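LPS-assembly lipoprotein LptE (Acinetobacter baumannii, PDB 5TSE) probably works with LptD to assemble lipopolysaccharide at the outer-membrane surface, binding lipopolysaccharide and supporting proper assembly of LptD. Local coordinates at residues L11-S17 with G39-D45; Y49-E55 with V76-D82; L67-L72 with A96-Y102. All blocks are in the same frame, centred on the assembly; numbering follows the deposited sequence.

Contact 1: L11-S17 with G39-D45; sequences LVYKKLS and GVQLSND
Lys14, Leu16, Gln41 and Ser43 carry the backbone bonding that pairs the short strands 15-17 and 41-42 in parallel and runs on to Ser43. Gln41 N donates to Lys14 O at 3.0 Å, Leu16 N to Gln41 O at 3.1 Å, and Ser43 N to Leu16 O at 2.7 Å. All three bonds are nearly straight at hydrogen, and the donor and acceptor residues zigzag between the strands in the parallel manner. The same carbonyls also receive CA-H...O contacts, such as that from Leu42 CA to Leu16 O.

The apolar contacts gather round Val40, whose two methyl groups serve different partners. CG1 packs against CB, CG and CD1 of Leu16, with Leu16 CB 4.1 Å from Val40 CG1. On its other branch, Val40 CG2 meets Leu11 CD1 at 4.0 Å, the two side chains crossing at about a right angle. The Leu11 chi1 of -171° swings its branch point across, sending CD1 to Val40 and CD2 to the Gly39 carbonyl. Gly39 suits this bend because its positive phi (93°) would press a CB against the preceding carbonyl; it is the C-prime residue of the Schellman motif ending helix 25-37.

Polar side chains occupy the sheet face bearing Lys15 and Gln41, which lie alongside one another. The extended Lys15 chain runs past Ser43, and its NZ forms a weak salt bridge with Asp45 OD2 at 3.4 Å. Ser43 OG accepts from Asp45 N at 3.1 Å in an ST turn, which helps place the aspartate.

The chemistry is therefore divided. Leu16 and Val40, both buried, pack together, and Val40 also touches Leu35 of helix 25-37. Lys15 NZ has two acidic groups at long range, Asp45 and, weakly, Asp47, which would probably balance its charge without fixing it tightly; the firm geometry is that of the three backbone bonds.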
# COMPACT_ATOMS: atom_id res chain seq x y z
N LEU A 11 12.76 -8.79 -12.92
CA LEU A 11 11.46 -8.78 -12.27
C LEU A 11 11.15 -10.20 -11.82
O LEU A 11 10.71 -11.04 -12.61
CB LEU A 11 10.42 -8.26 -13.26
CG LEU A 11 9.00 -7.96 -12.81
CD1 LEU A 11 9.01 -6.92 -11.71
CD2 LEU A 11 8.20 -7.49 -14.02
N VAL A 12 11.43 -10.46 -10.55
CA VAL A 12 11.23 -11.79 -9.93
C VAL A 12 9.78 -12.33 -9.95
O VAL A 12 9.59 -13.56 -9.96
CB VAL A 12 11.79 -11.85 -8.48
CG1 VAL A 12 13.31 -11.82 -8.47
CG2 VAL A 12 11.23 -10.71 -7.63
N TYR A 13 8.79 -11.44 -9.95
CA TYR A 13 7.36 -11.82 -9.98
C TYR A 13 6.70 -11.22 -11.23
O TYR A 13 6.11 -10.13 -11.17
CB TYR A 13 6.64 -11.33 -8.73
CG TYR A 13 7.37 -11.62 -7.44
CD1 TYR A 13 7.42 -12.92 -6.92
CD2 TYR A 13 7.98 -10.60 -6.73
CE1 TYR A 13 8.09 -13.18 -5.73
CE2 TYR A 13 8.65 -10.84 -5.54
CZ TYR A 13 8.71 -12.13 -5.04
OH TYR A 13 9.38 -12.35 -3.86
N LYS A 14 6.77 -11.95 -12.34
CA LYS A 14 6.24 -11.47 -13.61
C LYS A 14 4.73 -11.35 -13.64
O LYS A 14 4.20 -10.35 -14.09
CB LYS A 14 6.65 -12.39 -14.79
CG LYS A 14 8.13 -12.51 -15.10
CD LYS A 14 8.88 -13.44 -14.15
CE LYS A 14 10.27 -13.76 -14.68
NZ LYS A 14 10.96 -14.76 -13.81
N LYS A 15 4.05 -12.39 -13.19
CA LYS A 15 2.59 -12.42 -13.22
C LYS A 15 1.97 -12.39 -11.82
O LYS A 15 2.37 -13.17 -10.95
CB LYS A 15 2.10 -13.66 -13.96
CG LYS A 15 2.55 -13.74 -15.41
CD LYS A 15 1.99 -15.01 -16.04
CE LYS A 15 2.43 -15.16 -17.49
NZ LYS A 15 1.86 -16.39 -18.10
N LEU A 16 0.99 -11.51 -11.64
CA LEU A 16 0.31 -11.36 -10.36
C LEU A 16 -1.19 -11.19 -10.43
O LEU A 16 -1.77 -10.82 -11.45
CB LEU A 16 0.86 -10.15 -9.58
CG LEU A 16 2.20 -10.27 -8.88
CD1 LEU A 16 2.48 -9.00 -8.08
CD2 LEU A 16 2.19 -11.47 -7.94
N SER A 17 -1.79 -11.49 -9.28
CA SER A 17 -3.20 -11.35 -9.03
C SER A 17 -3.22 -10.63 -7.67
O SER A 17 -2.27 -10.77 -6.89
CB SER A 17 -3.85 -12.71 -8.93
OG SER A 17 -5.24 -12.57 -8.93
N GLY A 39 6.15 -3.35 -15.52
CA GLY A 39 6.23 -4.53 -16.36
C GLY A 39 5.49 -5.74 -15.83
O GLY A 39 5.48 -6.78 -16.49
N VAL A 40 4.89 -5.64 -14.65
CA VAL A 40 4.12 -6.75 -14.08
C VAL A 40 2.84 -6.92 -14.90
O VAL A 40 2.29 -5.93 -15.38
CB VAL A 40 3.77 -6.52 -12.59
CG1 VAL A 40 2.97 -7.68 -12.02
CG2 VAL A 40 5.04 -6.29 -11.78
N GLN A 41 2.40 -8.15 -15.07
CA GLN A 41 1.20 -8.43 -15.85
C GLN A 41 0.10 -8.97 -14.93
O GLN A 41 0.31 -9.98 -14.25
CB GLN A 41 1.51 -9.45 -16.93
CG GLN A 41 0.36 -9.68 -17.91
CD GLN A 41 0.65 -10.78 -18.91
OE1 GLN A 41 1.75 -11.35 -18.92
NE2 GLN A 41 -0.33 -11.10 -19.76
N LEU A 42 -1.05 -8.31 -14.91
CA LEU A 42 -2.19 -8.75 -14.10
C LEU A 42 -2.73 -10.02 -14.74
O LEU A 42 -3.28 -9.98 -15.85
CB LEU A 42 -3.28 -7.69 -14.02
CG LEU A 42 -2.90 -6.38 -13.35
CD1 LEU A 42 -4.06 -5.40 -13.45
CD2 LEU A 42 -2.49 -6.61 -11.90
N SER A 43 -2.56 -11.14 -14.05
CA SER A 43 -2.97 -12.42 -14.58
C SER A 43 -3.64 -13.32 -13.55
O SER A 43 -3.47 -13.14 -12.33
CB SER A 43 -1.72 -13.12 -15.13
OG SER A 43 -2.04 -14.30 -15.84
N ASN A 44 -4.41 -14.27 -14.08
CA ASN A 44 -5.11 -15.28 -13.29
C ASN A 44 -4.61 -16.67 -13.72
O ASN A 44 -5.16 -17.68 -13.28
CB ASN A 44 -6.62 -15.19 -13.52
CG ASN A 44 -7.16 -13.79 -13.30
OD1 ASN A 44 -6.78 -12.86 -14.02
ND2 ASN A 44 -8.08 -13.63 -12.35
N ASP A 45 -3.56 -16.70 -14.56
CA ASP A 45 -2.98 -17.96 -15.05
C ASP A 45 -2.41 -18.77 -13.90
O ASP A 45 -1.92 -18.22 -12.91
CB ASP A 45 -1.88 -17.68 -16.09
CG ASP A 45 -2.40 -16.97 -17.34
OD1 ASP A 45 -3.64 -16.95 -17.56
OD2 ASP A 45 -1.56 -16.43 -18.10

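Contact 2: Y49-E55 with V76-D82; sequences YVLRVLE and VTFQIED. With FMT (formic acid), chain D.
A classic beta bulge interrupts this antiparallel pairing within the hairpin of strands 49-64 and 68-81: Leu54 and Glu55 both face Thr77. Thr77 O takes a bond from Leu54 N at 2.9 Å and a weak one from Glu55 N at 3.4 Å, while paired backbone bonds join Val50 to Glu81 and Arg52 to Gln79.

On the face bearing Arg52, Glu81 OE2 accepts two donors. Arg52 NE meets Glu81 OE2 at 2.8 Å in a salt bridge, from above the carboxylate plane; Gln79 NE2 takes the anti lone pair of Glu81 OE2 at 3.1 Å. A bend at chi3 (88°) turns the guanidinium back over Leu54 CG, so one of its faces is covered by aliphatic carbon while its edge turns to Glu81. Thr77 OG1 binds a formic acid, probably from the crystallisation liquor, also held by Thr57.

The other face is apolar. Leu51 CD1 touches both Phe78 CD2 (3.4 Å), approaching the ring obliquely, and Ile80 CD1 (3.9 Å); Val53 CG1 meets Val76 CG1 at 3.7 Å.

This apolar face lies against helix 110-134, with Leu51 on Ile133, Val76 on Leu125 and Phe78 on Ile129. Strands 15-19 and 92-101 flank the pair in the sheet.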
# COMPACT_ATOMS: atom_id res chain seq x y z
N TYR A 49 1.59 -15.40 -9.52
CA TYR A 49 1.60 -15.35 -8.06
C TYR A 49 0.43 -14.51 -7.55
O TYR A 49 -0.40 -14.02 -8.33
CB TYR A 49 2.97 -14.89 -7.53
CG TYR A 49 4.06 -15.91 -7.78
CD1 TYR A 49 4.23 -16.99 -6.91
CD2 TYR A 49 4.90 -15.83 -8.89
CE1 TYR A 49 5.21 -17.95 -7.13
CE2 TYR A 49 5.89 -16.78 -9.12
CZ TYR A 49 6.04 -17.84 -8.23
OH TYR A 49 7.01 -18.79 -8.44
N VAL A 50 0.33 -14.38 -6.23
CA VAL A 50 -0.73 -13.63 -5.62
C VAL A 50 -0.17 -12.68 -4.59
O VAL A 50 0.52 -13.08 -3.67
CB VAL A 50 -1.74 -14.57 -4.92
CG1 VAL A 50 -2.82 -13.75 -4.20
CG2 VAL A 50 -2.37 -15.54 -5.93
N LEU A 51 -0.49 -11.40 -4.78
CA LEU A 51 -0.10 -10.35 -3.87
C LEU A 51 -1.22 -10.22 -2.86
O LEU A 51 -2.24 -9.59 -3.16
CB LEU A 51 0.09 -9.05 -4.65
CG LEU A 51 0.32 -7.77 -3.86
CD1 LEU A 51 1.34 -7.96 -2.76
CD2 LEU A 51 0.74 -6.66 -4.82
N ARG A 52 -1.05 -10.85 -1.70
CA ARG A 52 -2.05 -10.82 -0.64
C ARG A 52 -1.76 -9.70 0.34
O ARG A 52 -0.68 -9.65 0.93
CB ARG A 52 -2.13 -12.16 0.11
CG ARG A 52 -3.27 -12.20 1.14
CD ARG A 52 -3.73 -13.61 1.49
NE ARG A 52 -3.04 -14.30 2.59
CZ ARG A 52 -3.55 -14.55 3.80
NH1 ARG A 52 -2.82 -15.20 4.70
NH2 ARG A 52 -4.79 -14.19 4.13
N VAL A 53 -2.73 -8.80 0.48
CA VAL A 53 -2.67 -7.73 1.45
C VAL A 53 -3.44 -8.30 2.60
O VAL A 53 -4.64 -8.46 2.51
CB VAL A 53 -3.34 -6.42 0.97
CG1 VAL A 53 -3.57 -5.46 2.13
CG2 VAL A 53 -2.49 -5.77 -0.10
N LEU A 54 -2.74 -8.66 3.68
CA LEU A 54 -3.39 -9.25 4.85
C LEU A 54 -4.05 -8.20 5.74
O LEU A 54 -5.09 -8.46 6.35
CB LEU A 54 -2.41 -10.06 5.70
CG LEU A 54 -1.81 -11.32 5.06
CD1 LEU A 54 -0.81 -10.93 3.97
CD2 LEU A 54 -1.14 -12.19 6.12
N GLU A 55 -3.42 -7.03 5.82
CA GLU A 55 -3.93 -5.94 6.64
C GLU A 55 -3.83 -4.62 5.91
O GLU A 55 -2.81 -4.30 5.32
CB GLU A 55 -3.15 -5.85 7.95
CG GLU A 55 -3.38 -7.01 8.91
CD GLU A 55 -4.79 -7.05 9.48
OE1 GLU A 55 -5.20 -8.12 9.97
OE2 GLU A 55 -5.50 -6.01 9.43
N VAL A 76 0.04 -1.05 5.66
CA VAL A 76 -0.30 -2.30 4.95
C VAL A 76 0.73 -3.42 5.16
O VAL A 76 1.93 -3.19 5.06
CB VAL A 76 -0.49 -2.08 3.42
CG1 VAL A 76 -0.60 -3.40 2.67
CG2 VAL A 76 -1.72 -1.24 3.15
N THR A 77 0.23 -4.61 5.47
CA THR A 77 1.06 -5.80 5.62
C THR A 77 0.69 -6.70 4.45
O THR A 77 -0.48 -6.92 4.16
CB THR A 77 0.83 -6.52 6.97
OG1 THR A 77 1.18 -5.63 8.05
CG2 THR A 77 1.68 -7.79 7.07
N PHE A 78 1.69 -7.18 3.73
CA PHE A 78 1.44 -8.03 2.58
C PHE A 78 2.56 -9.03 2.37
O PHE A 78 3.69 -8.83 2.81
CB PHE A 78 1.30 -7.16 1.33
CG PHE A 78 2.59 -6.56 0.87
CD1 PHE A 78 3.06 -5.37 1.42
CD2 PHE A 78 3.35 -7.18 -0.13
CE1 PHE A 78 4.25 -4.81 0.99
CE2 PHE A 78 4.55 -6.62 -0.56
CZ PHE A 78 5.00 -5.44 -0.00
N GLN A 79 2.24 -10.11 1.66
CA GLN A 79 3.21 -11.14 1.35
C GLN A 79 2.82 -11.77 0.04
O GLN A 79 1.63 -11.85 -0.28
CB GLN A 79 3.24 -12.19 2.46
CG GLN A 79 1.98 -13.05 2.57
CD GLN A 79 1.96 -13.94 3.81
OE1 GLN A 79 2.84 -13.87 4.66
NE2 GLN A 79 0.93 -14.78 3.90
N ILE A 80 3.80 -12.20 -0.74
CA ILE A 80 3.51 -12.88 -1.99
C ILE A 80 3.23 -14.36 -1.69
O ILE A 80 3.90 -14.98 -0.86
CB ILE A 80 4.68 -12.83 -2.99
CG1 ILE A 80 5.12 -11.39 -3.26
CG2 ILE A 80 4.28 -13.50 -4.30
CD1 ILE A 80 4.09 -10.53 -3.94
N GLU A 81 2.22 -14.90 -2.36
CA GLU A 81 1.86 -16.30 -2.25
C GLU A 81 1.67 -16.80 -3.66
O GLU A 81 1.43 -16.01 -4.57
CB GLU A 81 0.53 -16.48 -1.52
CG GLU A 81 0.51 -16.04 -0.06
CD GLU A 81 -0.83 -16.28 0.60
OE1 GLU A 81 -1.78 -16.73 -0.09
OE2 GLU A 81 -0.96 -16.01 1.80
N ASP A 82 1.77 -18.12 -3.83
CA ASP A 82 1.50 -18.73 -5.14
C ASP A 82 0.02 -19.08 -5.14
O ASP A 82 -0.67 -18.92 -4.14
CB ASP A 82 2.39 -19.97 -5.39
CG ASP A 82 2.15 -21.08 -4.39
OD1 ASP A 82 1.09 -21.11 -3.74
OD2 ASP A 82 3.03 -21.96 -4.26
C FMT D . -1.48 -3.55 9.87
O1 FMT D . -0.61 -4.25 9.38
O2 FMT D . -2.18 -2.75 9.08

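Contact 3: L67-L72 with A96-Y102; sequences LTEVLL and AARSYQY
Val70 and Leu72 pair with Tyr100 and Arg98 through reciprocal backbone bonds, the regular pattern of hydrogen-bonded antiparallel pairs. Leu72 N donates to Arg98 O at 2.9 Å, and Arg98 N returns a bond to Leu72 O at 3.2 Å; Val70 and Tyr100 exchange a similar pair. Towards the end of the pairing, Tyr102 N reaches Thr68 O at 2.8 Å, the N-H...O angle only 143°. Between these pairs, Glu69 faces Gln101 and Leu71 faces Ser99 in non-hydrogen-bonded positions.

Apolar packing centres on Val70 and the ring of Tyr100, which lie alongside and point the same way. Val70 CB comes within 3.6 Å of Tyr100 CE1, while its CG2 approaches the phenol oxygen. Tyr100 CG sits between its backbone N and carbonyl carbon (chi1 66°), a position that folds the ring back across the neighbouring strand rather than letting it stretch away. A beta-branched valine suits the spot, being compact and well matched to an extended backbone. Thr68 CG2 packs beside Tyr102 CB at 3.9 Å, and Leu67 CD2 presses on the amide carbon of Gln101, Gln101 CD, at 3.5 Å.

The face bearing Glu69 is mixed. The extended glutamate carries Glu69 OE2 to Ser99 OG at 3.0 Å, a weak bond donated by the serine, while Leu71 CB meets Ser99 CB at 3.8 Å, as the close approach of this non-hydrogen-bonded pair brings about. On the face bearing Val70, Tyr100 OH is hydrogen-bonded to Glu114 and Arg98 NH1 forms a salt bridge with Asp124. Both acidic partners belong to helix 110-134, so these long polar side chains fasten the strand to the helix packed against it.

Such a combination is typical of an antiparallel beta hairpin in an alpha/beta sandwich: strands 68-81 and 92-101 form its arms, and one sheet face packs against a long helix.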
# COMPACT_ATOMS: atom_id res chain seq x y z
N LEU A 67 2.10 22.07 19.12
CA LEU A 67 0.84 22.47 18.52
C LEU A 67 0.01 21.20 18.29
O LEU A 67 0.50 20.09 18.50
CB LEU A 67 1.10 23.21 17.20
CG LEU A 67 1.93 22.56 16.07
CD1 LEU A 67 1.21 21.40 15.40
CD2 LEU A 67 2.30 23.62 15.04
N THR A 68 -1.25 21.38 17.88
CA THR A 68 -2.15 20.26 17.62
C THR A 68 -2.02 19.84 16.16
O THR A 68 -2.17 20.65 15.27
CB THR A 68 -3.61 20.63 17.93
OG1 THR A 68 -3.70 21.03 19.30
CG2 THR A 68 -4.54 19.44 17.70
N GLU A 69 -1.78 18.55 15.93
CA GLU A 69 -1.54 18.02 14.59
C GLU A 69 -2.40 16.81 14.20
O GLU A 69 -2.51 15.84 14.95
CB GLU A 69 -0.06 17.66 14.52
CG GLU A 69 0.40 16.96 13.26
CD GLU A 69 1.92 16.87 13.18
OE1 GLU A 69 2.58 17.92 13.35
OE2 GLU A 69 2.45 15.77 12.90
N VAL A 70 -2.99 16.87 13.01
CA VAL A 70 -3.79 15.77 12.47
C VAL A 70 -2.92 14.97 11.51
O VAL A 70 -2.50 15.50 10.49
CB VAL A 70 -5.03 16.28 11.69
CG1 VAL A 70 -5.78 15.11 11.07
CG2 VAL A 70 -5.95 17.06 12.62
N LEU A 71 -2.68 13.70 11.83
CA LEU A 71 -1.84 12.83 11.00
C LEU A 71 -2.65 11.69 10.37
O LEU A 71 -3.28 10.89 11.07
CB LEU A 71 -0.65 12.32 11.81
CG LEU A 71 0.37 11.40 11.11
CD1 LEU A 71 1.73 11.44 11.77
CD2 LEU A 71 -0.13 9.97 10.97
N LEU A 72 -2.61 11.63 9.04
CA LEU A 72 -3.35 10.65 8.26
C LEU A 72 -2.38 9.55 7.85
O LEU A 72 -1.46 9.78 7.07
CB LEU A 72 -3.97 11.34 7.05
CG LEU A 72 -4.86 12.55 7.42
CD1 LEU A 72 -5.21 13.37 6.20
CD2 LEU A 72 -6.12 12.13 8.15
N ALA A 96 2.55 4.92 5.11
CA ALA A 96 2.72 6.23 4.50
C ALA A 96 1.92 7.18 5.35
O ALA A 96 0.93 6.78 5.96
CB ALA A 96 2.21 6.24 3.07
N ALA A 97 2.34 8.44 5.40
CA ALA A 97 1.67 9.41 6.22
C ALA A 97 1.93 10.85 5.84
O ALA A 97 3.00 11.18 5.36
CB ALA A 97 2.11 9.20 7.67
N ARG A 98 0.93 11.69 6.08
CA ARG A 98 1.04 13.12 5.88
C ARG A 98 0.27 13.76 7.02
O ARG A 98 -0.71 13.19 7.51
CB ARG A 98 0.42 13.56 4.55
CG ARG A 98 1.09 13.06 3.30
CD ARG A 98 2.53 13.55 3.18
NE ARG A 98 3.08 13.21 1.87
CZ ARG A 98 3.58 12.02 1.52
NH1 ARG A 98 3.60 11.00 2.37
NH2 ARG A 98 4.05 11.85 0.29
N SER A 99 0.73 14.92 7.48
CA SER A 99 0.03 15.64 8.55
C SER A 99 0.06 17.13 8.34
O SER A 99 0.96 17.66 7.71
CB SER A 99 0.65 15.33 9.92
OG SER A 99 2.01 15.71 9.96
N TYR A 100 -0.94 17.81 8.89
CA TYR A 100 -1.04 19.26 8.81
C TYR A 100 -1.31 19.82 10.22
O TYR A 100 -1.70 19.08 11.14
CB TYR A 100 -2.15 19.68 7.83
CG TYR A 100 -3.56 19.31 8.25
CD1 TYR A 100 -4.06 18.04 8.04
CD2 TYR A 100 -4.40 20.24 8.85
CE1 TYR A 100 -5.35 17.71 8.41
CE2 TYR A 100 -5.70 19.91 9.23
CZ TYR A 100 -6.16 18.64 9.00
OH TYR A 100 -7.45 18.31 9.38
N GLN A 101 -1.10 21.12 10.39
CA GLN A 101 -1.34 21.77 11.67
C GLN A 101 -2.83 22.06 11.84
O GLN A 101 -3.41 22.78 11.03
CB GLN A 101 -0.56 23.09 11.77
CG GLN A 101 -0.77 23.83 13.10
CD GLN A 101 -0.18 25.24 13.12
OE1 GLN A 101 0.54 25.65 12.20
NE2 GLN A 101 -0.50 25.98 14.17
N TYR A 102 -3.44 21.49 12.87
CA TYR A 102 -4.85 21.78 13.15
C TYR A 102 -4.90 23.24 13.62
O TYR A 102 -4.11 23.65 14.47
CB TYR A 102 -5.42 20.85 14.22
CG TYR A 102 -6.80 21.26 14.71
CD1 TYR A 102 -7.96 20.88 14.02
CD2 TYR A 102 -6.95 22.03 15.86
CE1 TYR A 102 -9.22 21.25 14.47
CE2 TYR A 102 -8.20 22.41 16.32
CZ TYR A 102 -9.34 22.03 15.63
OH TYR A 102 -10.58 22.41 16.10

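From the N terminus, strand 15-19 leads through helix 25-37 to strand 41-42, and contact 1 closes this beta-alpha-beta unit. The chain then enters strand 49-64, whose start pairs in contact 2 with the end of strand 68-81, closing the first long hairpin. Contact 3 pairs the beginning of strand 68-81 with the end of strand 92-101, closing the second hairpin, with strand 92-101 at the outer edge of the sheet in this chain. Contact 1 precedes the others in series, whereas contacts 2 and 3 cross because their segments alternate. Contacts 1 and 2 touch through strand 15-19, where Lys15 O meets Tyr49 N at 2.8 Å. The centres of contacts 1 and 3 lie about 36 Å apart.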